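Local atomic coordinates of protein kinase A regulatory subunit, putative (Trypanosoma cruzi, PDB entry 6FTF), a protein that serves as the regulatory subunit of a cAMP-independent protein kinase A and binds a nucleoside analogue in each of its two cyclic nucleotide-binding domains. Residues N34-T37 and K38-H42; V124-T128 and D129-A133. One frame throughout, in Å; residues are numbered along the deposited sequence.

Contact 1: residues N34-T37 and K38-H42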
ATOM      1  N   ASN A  34      -0.093  19.918  -3.798  1.00 11.69           N
ATOM      2  CA  ASN A  34       1.003  18.967  -3.962  1.00 13.12           C
ATOM      3  C   ASN A  34       1.225  18.154  -2.692  1.00 11.11           C
ATOM      4  O   ASN A  34       1.407  16.933  -2.750  1.00 12.11           O
ATOM      5  CB  ASN A  34       2.286  19.699  -4.342  1.00 14.64           C
ATOM      6  CG  ASN A  34       2.219  20.295  -5.731  1.00 22.98           C
ATOM      7  OD1 ASN A  34       1.369  19.919  -6.540  1.00 23.75           O
ATOM      8  ND2 ASN A  34       3.112  21.232  -6.011  1.00 21.31           N
ATOM      9  N   LEU A  35       1.247  18.823  -1.536  1.00 10.79           N
ATOM     10  CA  LEU A  35       1.474  18.142  -0.267  1.00 10.85           C
ATOM     11  C   LEU A  35       0.387  17.115  -0.001  1.00 10.12           C
ATOM     12  O   LEU A  35       0.667  15.950   0.315  1.00 10.87           O
ATOM     13  CB  LEU A  35       1.530  19.190   0.850  1.00 11.08           C
ATOM     14  CG  LEU A  35       1.793  18.712   2.282  1.00 12.25           C
ATOM     15  CD1 LEU A  35       2.095  19.904   3.134  1.00 17.96           C
ATOM     16  CD2 LEU A  35       0.646  17.951   2.929  1.00 13.60           C
ATOM     17  N   ILE A  36      -0.866  17.534  -0.116  1.00  9.51           N
ATOM     18  CA  ILE A  36      -1.971  16.651   0.236  1.00  9.45           C
ATOM     19  C   ILE A  36      -2.054  15.500  -0.748  1.00  9.94           C
ATOM     20  O   ILE A  36      -2.242  14.342  -0.358  1.00  9.83           O
ATOM     21  CB  ILE A  36      -3.294  17.430   0.287  1.00  9.68           C
ATOM     22  CG1 ILE A  36      -3.232  18.541   1.329  1.00  9.98           C
ATOM     23  CG2 ILE A  36      -4.416  16.506   0.577  1.00 10.82           C
ATOM     24  CD1 ILE A  36      -4.302  19.558   1.159  1.00 11.97           C
ATOM     25  N   THR A  37      -1.916  15.774  -2.040  0.54  8.76           N
ATOM     26  CA  THR A  37      -2.055  14.672  -2.983  0.54 11.26           C
ATOM     27  C   THR A  37      -0.931  13.662  -2.833  0.54 11.40           C
ATOM     28  O   THR A  37      -1.144  12.466  -3.082  0.54 10.09           O
ATOM     29  CB  THR A  37      -2.145  15.164  -4.424  0.54 10.96           C
ATOM     30  OG1 THR A  37      -0.950  15.876  -4.767  0.54 10.71           O
ATOM     31  CG2 THR A  37      -3.380  16.039  -4.612  0.54 12.72           C
ATOM     32  N   LYS A  38       0.261  14.099  -2.423  1.00 10.33           N
ATOM     33  CA  LYS A  38       1.306  13.125  -2.138  1.00 11.65           C
ATOM     34  C   LYS A  38       0.917  12.227  -0.971  1.00 10.93           C
ATOM     35  O   LYS A  38       1.119  11.005  -1.025  1.00 12.15           O
ATOM     36  CB  LYS A  38       2.627  13.836  -1.879  1.00 13.85           C
ATOM     37  CG  LYS A  38       3.820  12.890  -1.785  1.00 26.50           C
ATOM     38  CD  LYS A  38       5.122  13.660  -1.608  1.00 43.61           C
ATOM     39  CE  LYS A  38       5.257  14.764  -2.653  1.00 59.66           C
ATOM     40  NZ  LYS A  38       5.256  14.242  -4.051  1.00 72.98           N
ATOM     41  N   LEU A  39       0.328  12.793   0.083  1.00  9.18           N
ATOM     42  CA  LEU A  39      -0.148  11.946   1.169  1.00  9.93           C
ATOM     43  C   LEU A  39      -1.178  10.947   0.657  1.00 10.05           C
ATOM     44  O   LEU A  39      -1.138   9.759   1.003  1.00 10.01           O
ATOM     45  CB  LEU A  39      -0.766  12.786   2.284  1.00  9.67           C
ATOM     46  CG  LEU A  39       0.186  13.708   3.060  1.00 10.60           C
ATOM     47  CD1 LEU A  39      -0.608  14.617   3.981  1.00 12.09           C
ATOM     48  CD2 LEU A  39       1.188  12.917   3.865  1.00 12.70           C
ATOM     49  N   LEU A  40      -2.120  11.408  -0.153  1.00  8.81           N
ATOM     50  CA  LEU A  40      -3.184  10.529  -0.610  1.00  9.08           C
ATOM     51  C   LEU A  40      -2.666   9.432  -1.527  1.00  8.97           C
ATOM     52  O   LEU A  40      -3.129   8.286  -1.446  1.00  9.77           O
ATOM     53  CB  LEU A  40      -4.248  11.344  -1.328  1.00  9.52           C
ATOM     54  CG  LEU A  40      -4.953  12.426  -0.525  1.00  9.57           C
ATOM     55  CD1 LEU A  40      -5.952  13.050  -1.466  1.00 14.79           C
ATOM     56  CD2 LEU A  40      -5.593  11.838   0.721  1.00 14.12           C
ATOM     57  N   THR A  41      -1.732   9.751  -2.419  1.00  8.90           N
ATOM     58  CA  THR A  41      -1.279   8.751  -3.376  1.00  9.34           C
ATOM     59  C   THR A  41      -0.382   7.692  -2.751  1.00  8.72           C
ATOM     60  O   THR A  41      -0.121   6.665  -3.399  1.00 11.20           O
ATOM     61  CB  THR A  41      -0.590   9.381  -4.583  1.00 11.83           C
ATOM     62  OG1 THR A  41       0.555  10.101  -4.153  1.00 13.84           O
ATOM     63  CG2 THR A  41      -1.533  10.307  -5.357  1.00 15.48           C
ATOM     64  N   HIS A  42       0.092   7.894  -1.530  1.00  9.33           N
ATOM     65  CA  HIS A  42       0.852   6.864  -0.841  1.00 10.43           C
ATOM     66  C   HIS A  42       0.057   6.166   0.247  1.00  9.93           C
ATOM     67  O   HIS A  42       0.581   5.252   0.882  1.00 12.37           O
ATOM     68  CB  HIS A  42       2.143   7.455  -0.263  1.00 11.56           C
ATOM     69  CG  HIS A  42       3.113   7.860  -1.321  1.00 12.72           C
ATOM     70  ND1 HIS A  42       3.006   9.046  -2.015  1.00 24.48           N
ATOM     71  CD2 HIS A  42       4.175   7.210  -1.852  1.00 16.40           C
ATOM     72  CE1 HIS A  42       3.977   9.121  -2.908  1.00 26.78           C
ATOM     73  NE2 HIS A  42       4.703   8.021  -2.828  1.00 19.69           N
TER
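Leu35 holds CG anti to its backbone N (chi1 -179°), while Leu39, one turn later, turns CG back beside its own N (chi1 -66°). The two side chains thereby run side by side and point the same way. They meet through one methyl each, Leu35 CD2 lying 3.7 Å from Leu39 CD1, and both leucines rest on Trp134 of strand 130-137. On the neighbouring buried line of the helix, Ile36 and Leu40 keep a looser spacing, with Ile36 CG2 4.3 Å from Leu40 CG; Met61 touches both, and Ile36 also reaches Ala58.

Beneath these apolar pairs runs the regular ladder of main-chain bonds from each residue to the fourth after it. Leu40 N to Ile36 O is 2.9 Å long, whereas Leu39 N to Leu35 O is longer at 3.2 Å. Thr37 O accepts Thr41 N at 2.9 Å. Thr41 OG1 stands 3.1 Å from the same Thr37 O, a bond that is not settled, since the same proton could go elsewhere. In the conformer described, Thr37 OG1 bonds back to Met33 O, and its side chain leans on helix 51-60.

An imidazole bonds back onto the helix: His42 ND1 donates to Lys38 O at 2.9 Å, a fairly straight bond (162°) that meets the ring at its edge, close to the ring plane, and so fixes the turn of the imidazole. Lys38 O also receives a weak bond from His42 N.

The arrangement is that of an amphipathic helix with i, i+4 leucine and isoleucine pairs facing the domain, consistent with the first helix of the N-terminal helical motif of cyclic nucleotide-binding domains.

Contact 2: residues V124-T128 and D129-A133; sequences VKVCT and DELIA. With 7CI (7-cyano-7-deazainosine), chain F.
Val126 and Leu131 aim their CB atoms at each other across the turn, and their side chains cross obliquely. Val126 straddles the base of the leucine: CG1 lies 3.9 Å and CG2 4.1 Å from Leu131 CB. The backbone points that CB at the valine, and with CG anti to the leucine N (chi1 -178°) the branch is carried on from it so that Leu131 CD1 adds a looser touch on Val126 CG2.

Thr128 bridges the turn by a polar bond. Its OG1 donates to Glu130 O at 2.8 Å, coming in 43° out of the carbonyl plane, so the hydroxyl approaches the oxygen from above that plane and not along a lone pair. The same OG1 is bonded to His90 N, a second partner that ties the turn to the chain just before strand 91-95.

At the far end of the valine-bearing arm, Val124 CG2 approaches the ribose of 7-cyano-7-deazainosine, 3.8 Å from ring oxygen O1.

The turn carries the chain from one sheet of the beta jelly roll to the other: strand 123-126 runs between 71-73 and 91-95, strand 130-137 between 62-67 and 82-86, and Phe66 of strand 62-67 touches both Val126 and Leu131.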
ATOM      1  N   VAL A 124      -7.457   7.253  19.916  1.00 12.99           N
ATOM      2  CA  VAL A 124      -6.300   7.696  19.145  1.00 11.44           C
ATOM      3  C   VAL A 124      -5.694   8.875  19.885  1.00 11.29           C
ATOM      4  O   VAL A 124      -6.318   9.937  19.965  1.00 13.39           O
ATOM      5  CB  VAL A 124      -6.707   8.096  17.725  1.00 12.10           C
ATOM      6  CG1 VAL A 124      -5.491   8.569  16.974  1.00 12.13           C
ATOM      7  CG2 VAL A 124      -7.404   6.933  17.012  1.00 12.96           C
ATOM      8  N   LYS A 125      -4.488   8.700  20.416  1.00 12.01           N
ATOM      9  CA  LYS A 125      -3.903   9.669  21.344  1.00 11.75           C
ATOM     10  C   LYS A 125      -2.530  10.096  20.843  1.00 11.87           C
ATOM     11  O   LYS A 125      -1.651   9.254  20.643  1.00 13.80           O
ATOM     12  CB  LYS A 125      -3.811   9.072  22.751  1.00 14.26           C
ATOM     13  CG  LYS A 125      -3.497  10.074  23.847  1.00 16.62           C
ATOM     14  CD  LYS A 125      -3.647   9.408  25.190  1.00 16.13           C
ATOM     15  CE  LYS A 125      -3.386  10.376  26.332  1.00 27.69           C
ATOM     16  NZ  LYS A 125      -3.840   9.813  27.634  1.00 38.68           N
ATOM     17  N   VAL A 126      -2.341  11.407  20.649  1.00 11.75           N
ATOM     18  CA  VAL A 126      -1.109  11.919  20.056  1.00 11.19           C
ATOM     19  C   VAL A 126       0.067  11.674  20.995  1.00 12.44           C
ATOM     20  O   VAL A 126      -0.019  11.926  22.204  1.00 13.10           O
ATOM     21  CB  VAL A 126      -1.283  13.416  19.752  1.00 11.15           C
ATOM     22  CG1 VAL A 126       0.013  14.017  19.249  1.00 12.50           C
ATOM     23  CG2 VAL A 126      -2.403  13.619  18.760  1.00 12.31           C
ATOM     24  N   CYS A 127       1.185  11.208  20.443  1.00 12.23           N
ATOM     25  CA  CYS A 127       2.336  10.892  21.276  1.00 14.25           C
ATOM     26  C   CYS A 127       3.609  11.598  20.845  1.00 16.57           C
ATOM     27  O   CYS A 127       4.665  11.358  21.445  1.00 21.41           O
ATOM     28  CB  CYS A 127       2.564   9.375  21.374  1.00 15.73           C
ATOM     29  SG  CYS A 127       2.850   8.537  19.819  1.00 17.26           S
ATOM     30  N   THR A 128       3.535  12.488  19.868  1.00 14.95           N
ATOM     31  CA  THR A 128       4.593  13.443  19.579  1.00 14.07           C
ATOM     32  C   THR A 128       4.191  14.798  20.146  1.00 12.84           C
ATOM     33  O   THR A 128       3.078  14.981  20.635  1.00 13.76           O
ATOM     34  CB  THR A 128       4.819  13.522  18.070  1.00 13.23           C
ATOM     35  OG1 THR A 128       3.557  13.629  17.395  1.00 12.96           O
ATOM     36  CG2 THR A 128       5.529  12.274  17.579  1.00 15.42           C
ATOM     37  N   ASP A 129       5.118  15.761  20.084  1.00 14.78           N
ATOM     38  CA  ASP A 129       4.813  17.086  20.618  1.00 14.47           C
ATOM     39  C   ASP A 129       3.617  17.713  19.912  1.00 14.12           C
ATOM     40  O   ASP A 129       2.753  18.322  20.553  1.00 13.06           O
ATOM     41  CB  ASP A 129       6.011  18.024  20.484  1.00 16.37           C
ATOM     42  CG  ASP A 129       7.153  17.683  21.420  1.00 26.22           C
ATOM     43  OD1 ASP A 129       6.902  17.110  22.497  1.00 28.70           O
ATOM     44  OD2 ASP A 129       8.307  18.027  21.074  1.00 30.82           O
ATOM     45  N   GLU A 130       3.570  17.600  18.586  1.00 12.49           N
ATOM     46  CA  GLU A 130       2.455  18.081  17.780  1.00 12.64           C
ATOM     47  C   GLU A 130       2.098  17.020  16.751  1.00 11.72           C
ATOM     48  O   GLU A 130       2.891  16.134  16.445  1.00 12.19           O
ATOM     49  CB  GLU A 130       2.782  19.390  17.034  1.00 13.78           C
ATOM     50  CG  GLU A 130       3.279  20.519  17.903  1.00 14.86           C
ATOM     51  CD  GLU A 130       4.787  20.528  18.078  1.00 24.13           C
ATOM     52  OE1 GLU A 130       5.511  19.878  17.287  1.00 24.01           O
ATOM     53  OE2 GLU A 130       5.251  21.209  19.016  1.00 25.49           O
ATOM     54  N   LEU A 131       0.900  17.150  16.195  1.00 11.04           N
ATOM     55  CA  LEU A 131       0.475  16.354  15.058  1.00 10.14           C
ATOM     56  C   LEU A 131      -0.362  17.247  14.158  1.00 10.09           C
ATOM     57  O   LEU A 131      -1.214  18.012  14.631  1.00 10.53           O
ATOM     58  CB  LEU A 131      -0.290  15.112  15.519  1.00 10.70           C
ATOM     59  CG  LEU A 131      -0.759  14.157  14.431  1.00 10.03           C
ATOM     60  CD1 LEU A 131      -0.821  12.719  14.976  1.00 11.97           C
ATOM     61  CD2 LEU A 131      -2.130  14.551  13.872  1.00 11.35           C
ATOM     62  N   ILE A 132      -0.084  17.187  12.860  1.00  8.52           N
ATOM     63  CA  ILE A 132      -0.815  17.933  11.849  1.00  8.77           C
ATOM     64  C   ILE A 132      -1.501  16.921  10.953  1.00  8.45           C
ATOM     65  O   ILE A 132      -0.856  15.982  10.474  1.00  8.84           O
ATOM     66  CB  ILE A 132       0.128  18.814  11.009  1.00  9.09           C
ATOM     67  CG1 ILE A 132       0.868  19.818  11.887  1.00  9.57           C
ATOM     68  CG2 ILE A 132      -0.633  19.530   9.895  1.00 10.13           C
ATOM     69  CD1 ILE A 132       2.114  20.392  11.260  1.00 11.26           C
ATOM     70  N   ALA A 133      -2.790  17.119  10.701  1.00  8.23           N
ATOM     71  CA  ALA A 133      -3.559  16.203   9.876  1.00  8.74           C
ATOM     72  C   ALA A 133      -4.420  16.967   8.882  1.00  8.36           C
ATOM     73  O   ALA A 133      -4.775  18.129   9.089  1.00  9.33           O
ATOM     74  CB  ALA A 133      -4.466  15.328  10.729  1.00 10.73           C
TER
HETATM   75  C1  7CI F 605      -7.269   2.754  14.223  1.00 11.60           C
HETATM   76  N1  7CI F 605      -7.309   1.333  14.688  1.00 11.23           N
HETATM   77  O1  7CI F 605      -7.862   3.569  15.222  1.00 10.93           O
HETATM   78  C2  7CI F 605      -6.317   0.459  14.503  1.00 11.02           C
HETATM   79  N2  7CI F 605      -5.131   0.598  13.859  1.00 12.11           N
HETATM   80  O2  7CI F 605      -7.466   3.942  12.231  1.00 11.22           O
HETATM   81  C3  7CI F 605      -4.315  -0.469  13.797  1.00 11.97           C
HETATM   82  N3  7CI F 605      -4.678  -1.686  14.389  1.00 13.86           N
HETATM   83  O3  7CI F 605     -10.060   4.105  12.526  1.00 10.94           O
HETATM   84  C4  7CI F 605      -5.865  -1.840  15.034  1.00 13.00           C
HETATM   85  N4  7CI F 605      -9.509  -2.230  17.033  1.00 23.08           N
HETATM   86  C5  7CI F 605      -6.745  -0.760  15.120  1.00 12.99           C
HETATM   87  O5  7CI F 605      -6.114  -2.978  15.528  1.00 18.63           O
HETATM   88  C6  7CI F 605      -8.047  -0.544  15.713  1.00 13.23           C
HETATM   89  C7  7CI F 605      -8.323   0.798  15.415  1.00 12.93           C
HETATM   90  C8  7CI F 605      -8.845  -1.467  16.436  1.00 17.72           C
HETATM   91  C9  7CI F 605      -8.041   2.969  13.004  1.00 10.24           C
HETATM   92  C10 7CI F 605      -9.332   3.355  13.505  1.00 10.19           C
HETATM   93  C11 7CI F 605      -8.970   4.250  14.673  1.00 10.57           C
HETATM   94  C12 7CI F 605     -10.131   4.392  15.756  1.00 11.42           C
HETATM   95  O4  7CI F 605     -10.645   3.119  16.084  1.00 11.79           O

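In the fold
Contact 1 precedes contact 2 along the chain; their centres are 19 Å apart and their nearest atoms about 7 Å, so they do not touch directly. Strand 130-137 joins them: it leaves contact 2 at Ala133, and the next residue, Trp134, lies against the leucine side of helix 30-42. Gln87 is a second shared neighbour, touched by Leu35 and by Ile132. Only contact 2 belongs to a nucleoside pocket, through Val124; Lys95, Gly110, Glu111, Glu113 and Ala122 hydrogen-bond that ligand. Contact 1 reaches toward the second cyclic nucleotide-binding domain through Thr41 O, which is hydrogen-bonded to Arg262.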